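Local coordinates for protein similar to metal-dependent hydrolase (Staphylococcus aureus subsp. aureus Mu50, PDB 3ESH), which is a probable metal-dependent hydrolase of the metallo-beta-lactamase superfamily, its substrate not established, at residues Gly69-Ser72 with Glu73-Arg77; Val133-Asp136 with Glu137-Phe141; Glu234-Ile237 with Pro238-Gln242. One frame throughout, in Å; residues are numbered along the deposited sequence.

Interaction 1: residues Gly69-Ser72 with Glu73-Arg77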
ATOM      1  N   GLY A  69     -19.228  21.843  31.055  1.00 39.18           N
ATOM      2  CA  GLY A  69     -20.422  21.014  31.058  1.00 39.36           C
ATOM      3  C   GLY A  69     -20.426  19.879  30.036  1.00 39.43           C
ATOM      4  O   GLY A  69     -21.428  19.181  29.907  1.00 39.17           O
ATOM      5  N   LYS A  70     -19.318  19.682  29.316  1.00 40.45           N
ATOM      6  CA  LYS A  70     -19.220  18.625  28.300  1.00 42.09           C
ATOM      7  C   LYS A  70     -18.955  17.225  28.857  1.00 43.85           C
ATOM      8  O   LYS A  70     -19.618  16.259  28.471  1.00 43.61           O
ATOM      9  CB  LYS A  70     -18.133  18.986  27.282  1.00 42.14           C
ATOM     10  CG  LYS A  70     -18.466  20.211  26.436  1.00 40.23           C
ATOM     11  CD  LYS A  70     -19.709  19.971  25.579  1.00 40.65           C
ATOM     12  CE  LYS A  70     -19.473  18.915  24.512  1.00 36.60           C
ATOM     13  NZ  LYS A  70     -18.824  19.492  23.315  1.00 36.97           N
ATOM     14  N   LEU A  71     -17.973  17.119  29.747  1.00 45.14           N
ATOM     15  CA  LEU A  71     -17.641  15.842  30.361  1.00 45.27           C
ATOM     16  C   LEU A  71     -18.675  15.569  31.439  1.00 46.71           C
ATOM     17  O   LEU A  71     -19.139  16.490  32.103  1.00 45.13           O
ATOM     18  CB  LEU A  71     -16.239  15.881  30.992  1.00 44.53           C
ATOM     19  CG  LEU A  71     -15.002  15.656  30.107  1.00 43.29           C
ATOM     20  CD1 LEU A  71     -14.991  16.635  28.967  1.00 39.97           C
ATOM     21  CD2 LEU A  71     -13.742  15.807  30.948  1.00 45.18           C
ATOM     22  N   SER A  72     -19.050  14.309  31.602  1.00 48.50           N
ATOM     23  CA  SER A  72     -20.018  13.959  32.624  1.00 51.73           C
ATOM     24  C   SER A  72     -19.319  13.992  33.977  1.00 54.77           C
ATOM     25  O   SER A  72     -18.137  14.333  34.079  1.00 56.00           O
ATOM     26  CB  SER A  72     -20.570  12.558  32.377  1.00 51.42           C
ATOM     27  OG  SER A  72     -19.679  11.578  32.884  1.00 52.95           O
ATOM     28  N   GLU A  73     -20.058  13.626  35.017  1.00 57.48           N
ATOM     29  CA  GLU A  73     -19.521  13.611  36.368  1.00 58.13           C
ATOM     30  C   GLU A  73     -18.565  12.438  36.486  1.00 58.42           C
ATOM     31  O   GLU A  73     -17.525  12.532  37.136  1.00 59.06           O
ATOM     32  CB  GLU A  73     -20.664  13.459  37.369  1.00 60.35           C
ATOM     33  CG  GLU A  73     -20.660  14.471  38.506  1.00 64.87           C
ATOM     34  CD  GLU A  73     -20.479  15.908  38.031  1.00 68.08           C
ATOM     35  OE1 GLU A  73     -21.014  16.260  36.956  1.00 68.71           O
ATOM     36  OE2 GLU A  73     -19.810  16.689  38.746  1.00 69.32           O
ATOM     37  N   LYS A  74     -18.917  11.334  35.837  1.00 57.41           N
ATOM     38  CA  LYS A  74     -18.097  10.143  35.865  1.00 57.44           C
ATOM     39  C   LYS A  74     -16.806  10.363  35.088  1.00 57.30           C
ATOM     40  O   LYS A  74     -15.746   9.860  35.467  1.00 57.04           O
ATOM     41  CB  LYS A  74     -18.863   8.966  35.272  1.00 57.75           C
ATOM     42  CG  LYS A  74     -18.173   7.633  35.452  1.00 60.39           C
ATOM     43  CD  LYS A  74     -19.053   6.498  34.967  1.00 62.69           C
ATOM     44  CE  LYS A  74     -18.396   5.145  35.189  1.00 63.71           C
ATOM     45  NZ  LYS A  74     -19.305   4.043  34.775  1.00 63.73           N
ATOM     46  N   GLN A  75     -16.891  11.112  33.996  1.00 57.18           N
ATOM     47  CA  GLN A  75     -15.704  11.378  33.193  1.00 55.05           C
ATOM     48  C   GLN A  75     -14.810  12.402  33.885  1.00 55.05           C
ATOM     49  O   GLN A  75     -13.593  12.292  33.828  1.00 56.09           O
ATOM     50  CB  GLN A  75     -16.098  11.852  31.793  1.00 52.84           C
ATOM     51  CG  GLN A  75     -16.834  10.786  30.997  1.00 51.96           C
ATOM     52  CD  GLN A  75     -17.145  11.216  29.584  1.00 51.40           C
ATOM     53  OE1 GLN A  75     -17.696  12.287  29.353  1.00 50.96           O
ATOM     54  NE2 GLN A  75     -16.800  10.373  28.626  1.00 51.49           N
ATOM     55  N   LEU A  76     -15.406  13.388  34.547  1.00 54.43           N
ATOM     56  CA  LEU A  76     -14.599  14.379  35.238  1.00 54.30           C
ATOM     57  C   LEU A  76     -13.730  13.663  36.274  1.00 56.09           C
ATOM     58  O   LEU A  76     -12.539  13.938  36.394  1.00 56.52           O
ATOM     59  CB  LEU A  76     -15.477  15.431  35.912  1.00 50.44           C
ATOM     60  CG  LEU A  76     -16.182  16.447  35.010  1.00 49.49           C
ATOM     61  CD1 LEU A  76     -17.063  17.352  35.849  1.00 47.40           C
ATOM     62  CD2 LEU A  76     -15.169  17.273  34.263  1.00 47.64           C
ATOM     63  N   ARG A  77     -14.320  12.734  37.012  1.00 57.49           N
ATOM     64  CA  ARG A  77     -13.567  11.994  38.014  1.00 60.36           C
ATOM     65  C   ARG A  77     -12.539  11.037  37.396  1.00 60.29           C
ATOM     66  O   ARG A  77     -11.368  11.041  37.773  1.00 59.92           O
ATOM     67  CB  ARG A  77     -14.512  11.199  38.928  1.00 62.43           C
ATOM     68  CG  ARG A  77     -15.268  12.040  39.943  1.00 64.93           C
ATOM     69  CD  ARG A  77     -15.712  11.184  41.127  1.00 65.79           C
ATOM     70  NE  ARG A  77     -16.636  10.128  40.730  1.00 67.59           N
ATOM     71  CZ  ARG A  77     -17.888  10.343  40.336  1.00 67.80           C
ATOM     72  NH1 ARG A  77     -18.365  11.581  40.290  1.00 66.78           N
ATOM     73  NH2 ARG A  77     -18.660   9.320  39.986  1.00 68.12           N
TER
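The chain turns from a loop into helix 73-78 at Ser-72, whose carbonyl O accepts the first-turn bond from Leu-76 N at 2.9 Å. Ser-72 is the N-cap residue, and with Gln-75 it forms a capping box, in which two side chains serve backbone N-H groups at the start of a helix. The hydroxyl OG lies between the backbone N and the carbonyl carbon (chi1 82°), which carries it over the opening turn, where it accepts from Gln-75 N at 3.0 Å. Gln-75 answers in the other direction: its chain, extended beyond CG, runs back alongside the serine, and OE1 receives a weak but straight bond from Ser-72 N at 3.3 Å. That oxygen has a stronger partner in Lys-155 NZ, which also bonds to Lys-70 O, so one lysine ties the glutamine of the box to the loop leading into it. A small apolar contact lies next to the cap. Leu-71 and Leu-76 cross at a slant, and both rest on Val-81. Between the two leucines the nearest approach is from Leu-71 CB to Leu-76 CD2, 3.7 Å.

Interaction 2: residues Val133-Asp136 with Glu137-Phe141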
ATOM      1  N   VAL A 133      -9.426  20.762  10.041  1.00 32.59           N
ATOM      2  CA  VAL A 133      -9.046  19.426  10.490  1.00 30.53           C
ATOM      3  C   VAL A 133      -8.497  18.615   9.323  1.00 33.12           C
ATOM      4  O   VAL A 133      -8.901  18.795   8.179  1.00 33.89           O
ATOM      5  CB  VAL A 133     -10.254  18.636  11.084  1.00 29.87           C
ATOM      6  CG1 VAL A 133      -9.773  17.344  11.714  1.00 24.05           C
ATOM      7  CG2 VAL A 133     -11.001  19.490  12.098  1.00 28.24           C
ATOM      8  N   GLN A 134      -7.551  17.731   9.612  1.00 35.45           N
ATOM      9  CA  GLN A 134      -6.986  16.887   8.577  1.00 33.67           C
ATOM     10  C   GLN A 134      -8.168  15.980   8.185  1.00 31.05           C
ATOM     11  O   GLN A 134      -8.948  15.538   9.043  1.00 28.94           O
ATOM     12  CB  GLN A 134      -5.767  16.133   9.140  1.00 36.10           C
ATOM     13  CG  GLN A 134      -5.773  14.616   9.035  1.00 41.74           C
ATOM     14  CD  GLN A 134      -5.458  14.117   7.659  1.00 42.29           C
ATOM     15  OE1 GLN A 134      -4.718  14.739   6.911  1.00 48.60           O
ATOM     16  NE2 GLN A 134      -5.998  12.969   7.325  1.00 41.19           N
ATOM     17  N   GLN A 135      -8.316  15.734   6.886  1.00 30.39           N
ATOM     18  CA  GLN A 135      -9.439  14.944   6.376  1.00 30.21           C
ATOM     19  C   GLN A 135      -9.613  13.538   6.950  1.00 30.07           C
ATOM     20  O   GLN A 135     -10.744  13.125   7.238  1.00 29.56           O
ATOM     21  CB  GLN A 135      -9.376  14.891   4.849  1.00 30.05           C
ATOM     22  CG  GLN A 135     -10.464  14.104   4.179  1.00 30.01           C
ATOM     23  CD  GLN A 135     -10.631  14.484   2.720  1.00 35.52           C
ATOM     24  OE1 GLN A 135      -9.663  14.812   2.028  1.00 37.30           O
ATOM     25  NE2 GLN A 135     -11.863  14.435   2.239  1.00 32.00           N
ATOM     26  N   ASP A 136      -8.520  12.799   7.132  1.00 30.07           N
ATOM     27  CA  ASP A 136      -8.635  11.435   7.676  1.00 31.62           C
ATOM     28  C   ASP A 136      -8.905  11.462   9.172  1.00 32.11           C
ATOM     29  O   ASP A 136      -9.593  10.578   9.694  1.00 32.96           O
ATOM     30  CB  ASP A 136      -7.368  10.635   7.379  1.00 31.42           C
ATOM     31  CG  ASP A 136      -7.102  10.517   5.899  1.00 31.56           C
ATOM     32  OD1 ASP A 136      -7.953   9.948   5.195  1.00 37.40           O
ATOM     33  OD2 ASP A 136      -6.062  10.991   5.431  1.00 31.88           O
ATOM     34  N   GLU A 137      -8.368  12.477   9.852  1.00 31.60           N
ATOM     35  CA  GLU A 137      -8.580  12.638  11.288  1.00 32.77           C
ATOM     36  C   GLU A 137     -10.082  12.787  11.483  1.00 33.77           C
ATOM     37  O   GLU A 137     -10.680  12.104  12.309  1.00 35.26           O
ATOM     38  CB  GLU A 137      -7.876  13.902  11.799  1.00 31.79           C
ATOM     39  CG  GLU A 137      -8.088  14.208  13.282  1.00 31.53           C
ATOM     40  CD  GLU A 137      -7.480  13.146  14.203  1.00 34.57           C
ATOM     41  OE1 GLU A 137      -6.354  12.687  13.896  1.00 35.18           O
ATOM     42  OE2 GLU A 137      -8.109  12.778  15.234  1.00 32.93           O
ATOM     43  N   TRP A 138     -10.677  13.680  10.697  1.00 33.72           N
ATOM     44  CA  TRP A 138     -12.109  13.950  10.758  1.00 34.02           C
ATOM     45  C   TRP A 138     -12.945  12.697  10.473  1.00 34.53           C
ATOM     46  O   TRP A 138     -13.928  12.413  11.177  1.00 32.79           O
ATOM     47  CB  TRP A 138     -12.452  15.062   9.772  1.00 30.69           C
ATOM     48  CG  TRP A 138     -13.885  15.362   9.715  1.00 29.19           C
ATOM     49  CD1 TRP A 138     -14.756  15.017   8.717  1.00 27.88           C
ATOM     50  CD2 TRP A 138     -14.681  15.969  10.748  1.00 27.95           C
ATOM     51  NE1 TRP A 138     -16.042  15.358   9.076  1.00 29.48           N
ATOM     52  CE2 TRP A 138     -16.023  15.941  10.313  1.00 26.24           C
ATOM     53  CE3 TRP A 138     -14.384  16.528  12.000  1.00 27.77           C
ATOM     54  CZ2 TRP A 138     -17.070  16.449  11.087  1.00 28.45           C
ATOM     55  CZ3 TRP A 138     -15.426  17.034  12.773  1.00 28.34           C
ATOM     56  CH2 TRP A 138     -16.754  16.987  12.314  1.00 27.98           C
ATOM     57  N   HIS A 139     -12.543  11.949   9.442  1.00 34.94           N
ATOM     58  CA  HIS A 139     -13.235  10.709   9.050  1.00 34.74           C
ATOM     59  C   HIS A 139     -13.278   9.704  10.196  1.00 35.77           C
ATOM     60  O   HIS A 139     -14.297   9.051  10.429  1.00 35.14           O
ATOM     61  CB  HIS A 139     -12.548  10.043   7.856  1.00 33.61           C
ATOM     62  CG  HIS A 139     -12.767  10.741   6.552  1.00 35.36           C
ATOM     63  ND1 HIS A 139     -12.142  10.352   5.384  1.00 34.34           N
ATOM     64  CD2 HIS A 139     -13.558  11.793   6.222  1.00 32.73           C
ATOM     65  CE1 HIS A 139     -12.538  11.131   4.393  1.00 32.55           C
ATOM     66  NE2 HIS A 139     -13.395  12.011   4.876  1.00 34.24           N
ATOM     67  N   GLU A 140     -12.167   9.567  10.909  1.00 37.12           N
ATOM     68  CA  GLU A 140     -12.152   8.629  12.014  1.00 37.28           C
ATOM     69  C   GLU A 140     -12.912   9.216  13.204  1.00 36.31           C
ATOM     70  O   GLU A 140     -13.540   8.495  13.979  1.00 36.81           O
ATOM     71  CB  GLU A 140     -10.713   8.262  12.413  1.00 37.73           C
ATOM     72  CG  GLU A 140     -10.683   7.364  13.647  1.00 42.11           C
ATOM     73  CD  GLU A 140      -9.333   6.710  13.903  1.00 41.32           C
ATOM     74  OE1 GLU A 140      -8.302   7.277  13.492  1.00 41.70           O
ATOM     75  OE2 GLU A 140      -9.315   5.630  14.537  1.00 42.45           O
ATOM     76  N   PHE A 141     -12.854  10.531  13.344  1.00 34.77           N
ATOM     77  CA  PHE A 141     -13.547  11.186  14.437  1.00 35.93           C
ATOM     78  C   PHE A 141     -15.050  10.854  14.415  1.00 35.83           C
ATOM     79  O   PHE A 141     -15.653  10.620  15.463  1.00 35.76           O
ATOM     80  CB  PHE A 141     -13.358  12.700  14.358  1.00 35.30           C
ATOM     81  CG  PHE A 141     -14.306  13.460  15.223  1.00 35.45           C
ATOM     82  CD1 PHE A 141     -14.249  13.332  16.607  1.00 34.45           C
ATOM     83  CD2 PHE A 141     -15.282  14.276  14.656  1.00 35.99           C
ATOM     84  CE1 PHE A 141     -15.154  14.007  17.424  1.00 36.96           C
ATOM     85  CE2 PHE A 141     -16.197  14.957  15.463  1.00 36.04           C
ATOM     86  CZ  PHE A 141     -16.134  14.825  16.847  1.00 36.81           C
TER
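Val-133 and Glu-137 meet where strand 130-134 gives way to helix 135-142, the junction between the first strand and the helix of a beta-alpha-beta unit whose second strand is 164-167. Val-133 CG1 touches Glu-137 CG at 3.9 Å, the two side chains crossing at about a right angle, and the same methyl reaches CB of Trp-138.

Glu-137 can be followed outward. Its CB sits 3.4 Å from Gln-134 O, at the N-cap. The anti setting of CG to the backbone N (chi1 177°) carries it toward the strand end, against the valine methyl. Beyond it the chain bends at chi2 (65°), and the carboxylate leaves the helix start altogether: OE1 bonds to Ser-186 OG, while OE2 takes both Tyr-152 OH and Met-109 N. Three bonds therefore fix the rotation of this group, which is close to, but not in contact with, the residues of a possible, unconfirmed metal site.

Successive backbone bonds wind the helix. Trp-138 N bonds to Gln-134 O at 3.0 Å, and His-139 N and Glu-140 N follow with Gln-135 O and Asp-136 O.

Another flank faces the second subunit. Gln-135 and His-139 run alongside each other in one direction, their amide and ring planes 57° apart, with Gln-135 CG 3.6 Å from His-139 CE1. Gln-135 NE2 bonds to Arg-231 O of the second subunit and shares Glu-234 OE1 there with His-139 NE2, while Asp-136 OD1 forms a salt bridge with Arg-231 of that subunit. Within the helix, one face of the imidazole is occupied by Gln-135 O, 3.2 Å above the ring plane and displaced toward the rim.

Interaction 3: residues Glu234-Ile237 with Pro238-Gln242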
ATOM      1  N   GLU A 234      12.072  11.750  15.046  1.00 37.43           N
ATOM      2  CA  GLU A 234      13.483  11.584  14.697  1.00 38.97           C
ATOM      3  C   GLU A 234      13.964  12.653  13.721  1.00 39.23           C
ATOM      4  O   GLU A 234      15.099  13.114  13.815  1.00 39.85           O
ATOM      5  CB  GLU A 234      13.732  10.200  14.089  1.00 40.40           C
ATOM      6  CG  GLU A 234      15.120  10.050  13.473  1.00 44.60           C
ATOM      7  CD  GLU A 234      15.337   8.707  12.780  1.00 48.13           C
ATOM      8  OE1 GLU A 234      14.538   8.367  11.888  1.00 47.89           O
ATOM      9  OE2 GLU A 234      16.308   7.999  13.125  1.00 49.05           O
ATOM     10  N   ARG A 235      13.097  13.072  12.806  1.00 39.10           N
ATOM     11  CA  ARG A 235      13.500  14.062  11.827  1.00 39.84           C
ATOM     12  C   ARG A 235      13.130  15.509  12.144  1.00 39.60           C
ATOM     13  O   ARG A 235      13.936  16.412  11.932  1.00 38.87           O
ATOM     14  CB  ARG A 235      12.970  13.676  10.441  1.00 40.87           C
ATOM     15  CG  ARG A 235      11.951  14.641   9.883  1.00 44.06           C
ATOM     16  CD  ARG A 235      11.645  14.382   8.424  1.00 46.27           C
ATOM     17  NE  ARG A 235      10.695  15.372   7.938  1.00 49.79           N
ATOM     18  CZ  ARG A 235       9.409  15.405   8.269  1.00 51.45           C
ATOM     19  NH1 ARG A 235       8.908  14.483   9.086  1.00 51.36           N
ATOM     20  NH2 ARG A 235       8.629  16.375   7.806  1.00 52.45           N
HETATM   21  N   MSE A 236      11.924  15.738  12.650  1.00 38.66           N
HETATM   22  CA  MSE A 236      11.475  17.095  12.969  1.00 38.35           C
HETATM   23  C   MSE A 236      12.269  17.793  14.066  1.00 39.95           C
HETATM   24  O   MSE A 236      12.823  18.870  13.840  1.00 40.65           O
HETATM   25  CB  MSE A 236      10.000  17.095  13.371  1.00 36.66           C
HETATM   26  CG  MSE A 236       9.103  16.567  12.299  1.00 37.00           C
HETATM   27 SE   MSE A 236       7.275  16.700  12.910  1.00 33.60          SE
HETATM   28  CE  MSE A 236       6.556  17.130  11.213  1.00 38.54           C
ATOM     29  N   ILE A 237      12.320  17.190  15.254  1.00 38.07           N
ATOM     30  CA  ILE A 237      13.017  17.787  16.391  1.00 37.92           C
ATOM     31  C   ILE A 237      14.438  18.284  16.102  1.00 37.70           C
ATOM     32  O   ILE A 237      14.767  19.429  16.411  1.00 37.11           O
ATOM     33  CB  ILE A 237      12.988  16.821  17.600  1.00 36.76           C
ATOM     34  CG1 ILE A 237      11.533  16.629  18.035  1.00 37.45           C
ATOM     35  CG2 ILE A 237      13.802  17.371  18.754  1.00 34.06           C
ATOM     36  CD1 ILE A 237      11.322  15.646  19.177  1.00 37.29           C
ATOM     37  N   PRO A 238      15.299  17.444  15.505  1.00 37.79           N
ATOM     38  CA  PRO A 238      16.655  17.928  15.226  1.00 38.28           C
ATOM     39  C   PRO A 238      16.645  19.131  14.267  1.00 38.50           C
ATOM     40  O   PRO A 238      17.445  20.055  14.399  1.00 38.62           O
ATOM     41  CB  PRO A 238      17.337  16.703  14.612  1.00 37.97           C
ATOM     42  CG  PRO A 238      16.651  15.558  15.302  1.00 37.28           C
ATOM     43  CD  PRO A 238      15.199  15.993  15.272  1.00 37.70           C
ATOM     44  N   TYR A 239      15.731  19.103  13.303  1.00 38.23           N
ATOM     45  CA  TYR A 239      15.607  20.185  12.328  1.00 37.73           C
ATOM     46  C   TYR A 239      15.120  21.472  12.987  1.00 38.22           C
ATOM     47  O   TYR A 239      15.710  22.531  12.805  1.00 39.45           O
ATOM     48  CB  TYR A 239      14.633  19.790  11.218  1.00 38.27           C
ATOM     49  CG  TYR A 239      14.320  20.916  10.256  1.00 38.58           C
ATOM     50  CD1 TYR A 239      15.261  21.336   9.313  1.00 37.12           C
ATOM     51  CD2 TYR A 239      13.111  21.605  10.336  1.00 38.88           C
ATOM     52  CE1 TYR A 239      15.010  22.417   8.481  1.00 38.23           C
ATOM     53  CE2 TYR A 239      12.851  22.688   9.514  1.00 40.35           C
ATOM     54  CZ  TYR A 239      13.803  23.092   8.587  1.00 41.13           C
ATOM     55  OH  TYR A 239      13.545  24.180   7.778  1.00 41.62           O
ATOM     56  N   PHE A 240      14.032  21.378  13.743  1.00 37.93           N
ATOM     57  CA  PHE A 240      13.484  22.535  14.420  1.00 39.11           C
ATOM     58  C   PHE A 240      14.488  23.144  15.399  1.00 40.58           C
ATOM     59  O   PHE A 240      14.506  24.364  15.609  1.00 41.29           O
ATOM     60  CB  PHE A 240      12.200  22.165  15.157  1.00 39.33           C
ATOM     61  CG  PHE A 240      11.043  21.869  14.248  1.00 38.93           C
ATOM     62  CD1 PHE A 240      10.743  22.724  13.181  1.00 38.88           C
ATOM     63  CD2 PHE A 240      10.242  20.749  14.458  1.00 37.27           C
ATOM     64  CE1 PHE A 240       9.658  22.466  12.341  1.00 37.91           C
ATOM     65  CE2 PHE A 240       9.156  20.483  13.625  1.00 37.33           C
ATOM     66  CZ  PHE A 240       8.865  21.338  12.566  1.00 36.97           C
ATOM     67  N   ILE A 241      15.317  22.298  16.001  1.00 39.43           N
ATOM     68  CA  ILE A 241      16.327  22.779  16.934  1.00 41.10           C
ATOM     69  C   ILE A 241      17.427  23.491  16.154  1.00 40.92           C
ATOM     70  O   ILE A 241      17.845  24.584  16.510  1.00 39.97           O
ATOM     71  CB  ILE A 241      16.927  21.619  17.763  1.00 40.97           C
ATOM     72  CG1 ILE A 241      15.900  21.140  18.796  1.00 42.02           C
ATOM     73  CG2 ILE A 241      18.197  22.073  18.467  1.00 40.57           C
ATOM     74  CD1 ILE A 241      16.370  19.972  19.649  1.00 41.32           C
ATOM     75  N   GLN A 242      17.871  22.872  15.070  1.00 42.37           N
ATOM     76  CA  GLN A 242      18.920  23.450  14.236  1.00 43.04           C
ATOM     77  C   GLN A 242      18.472  24.823  13.723  1.00 44.12           C
ATOM     78  O   GLN A 242      19.283  25.727  13.556  1.00 44.10           O
ATOM     79  CB  GLN A 242      19.216  22.507  13.066  1.00 43.13           C
ATOM     80  CG  GLN A 242      20.446  22.852  12.229  1.00 45.40           C
ATOM     81  CD  GLN A 242      20.256  24.085  11.359  1.00 46.78           C
ATOM     82  OE1 GLN A 242      19.273  24.202  10.623  1.00 47.67           O
ATOM     83  NE2 GLN A 242      21.206  25.010  11.432  1.00 47.59           N
TER
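The ring of Phe-240 lies beside Met-236, a selenomethionine, the two side chains running in one direction from successive turns of helix 226-242. Ring atom CE2 makes the nearest approach, 3.5 Å from Met-236 CB, and Met-236 O comes to the ring obliquely, 3.3 Å from CD2. With CG anti to its own carbonyl carbon (chi1 -70°), the phenylalanine is directed back along the previous turn. Tyr-245 meets the same ring with planes at about 55°, and Phe-247 and Thr-193 touch the Phe-240 side chain, joining the helix to strands 246-248 and 190-196. The Tyr-239 ring leads away from the preceding turn, though its CB lies 3.3 Å from Met-236 O.

Next to this pair, Ile-237 and Ile-241 run side by side, CG2 of the first 3.8 Å from CD1 of the second. The backbone carries both pairs: Phe-240 N bonds to Met-236 O at 2.8 Å, and Ile-241 N bonds to Ile-237 O. Pro-238 has no N-H to give to the turn before, and CD and CG of its ring instead lie against Glu-234 O, CD at 3.2 Å. The result is a proline kink within an alpha-helix, apolar residues at i and i+4 packing one side against a beta-sheet.

Overall arrangement
The three contacts follow one another along the chain and illustrate three places in a helix: a capped start in interaction 1, a strand-to-helix junction in interaction 2 and a proline-kinked final stretch in interaction 3. Interactions 1 and 3 lie on opposite sides of the chain's centre, their own centres about 38 Å apart. Interaction 2 lies about 24 Å from the first and 26 Å from the third, centre to centre, and touches neither within the chain. Between subunits it does meet the helix of interaction 3, through Arg-231, Glu-234 and Arg-235. The Glu-137 side chain of interaction 2 comes near, but does not touch, a possible metal site of His-110, His-185 and Asp-206, unconfirmed but consistent with this superfamily.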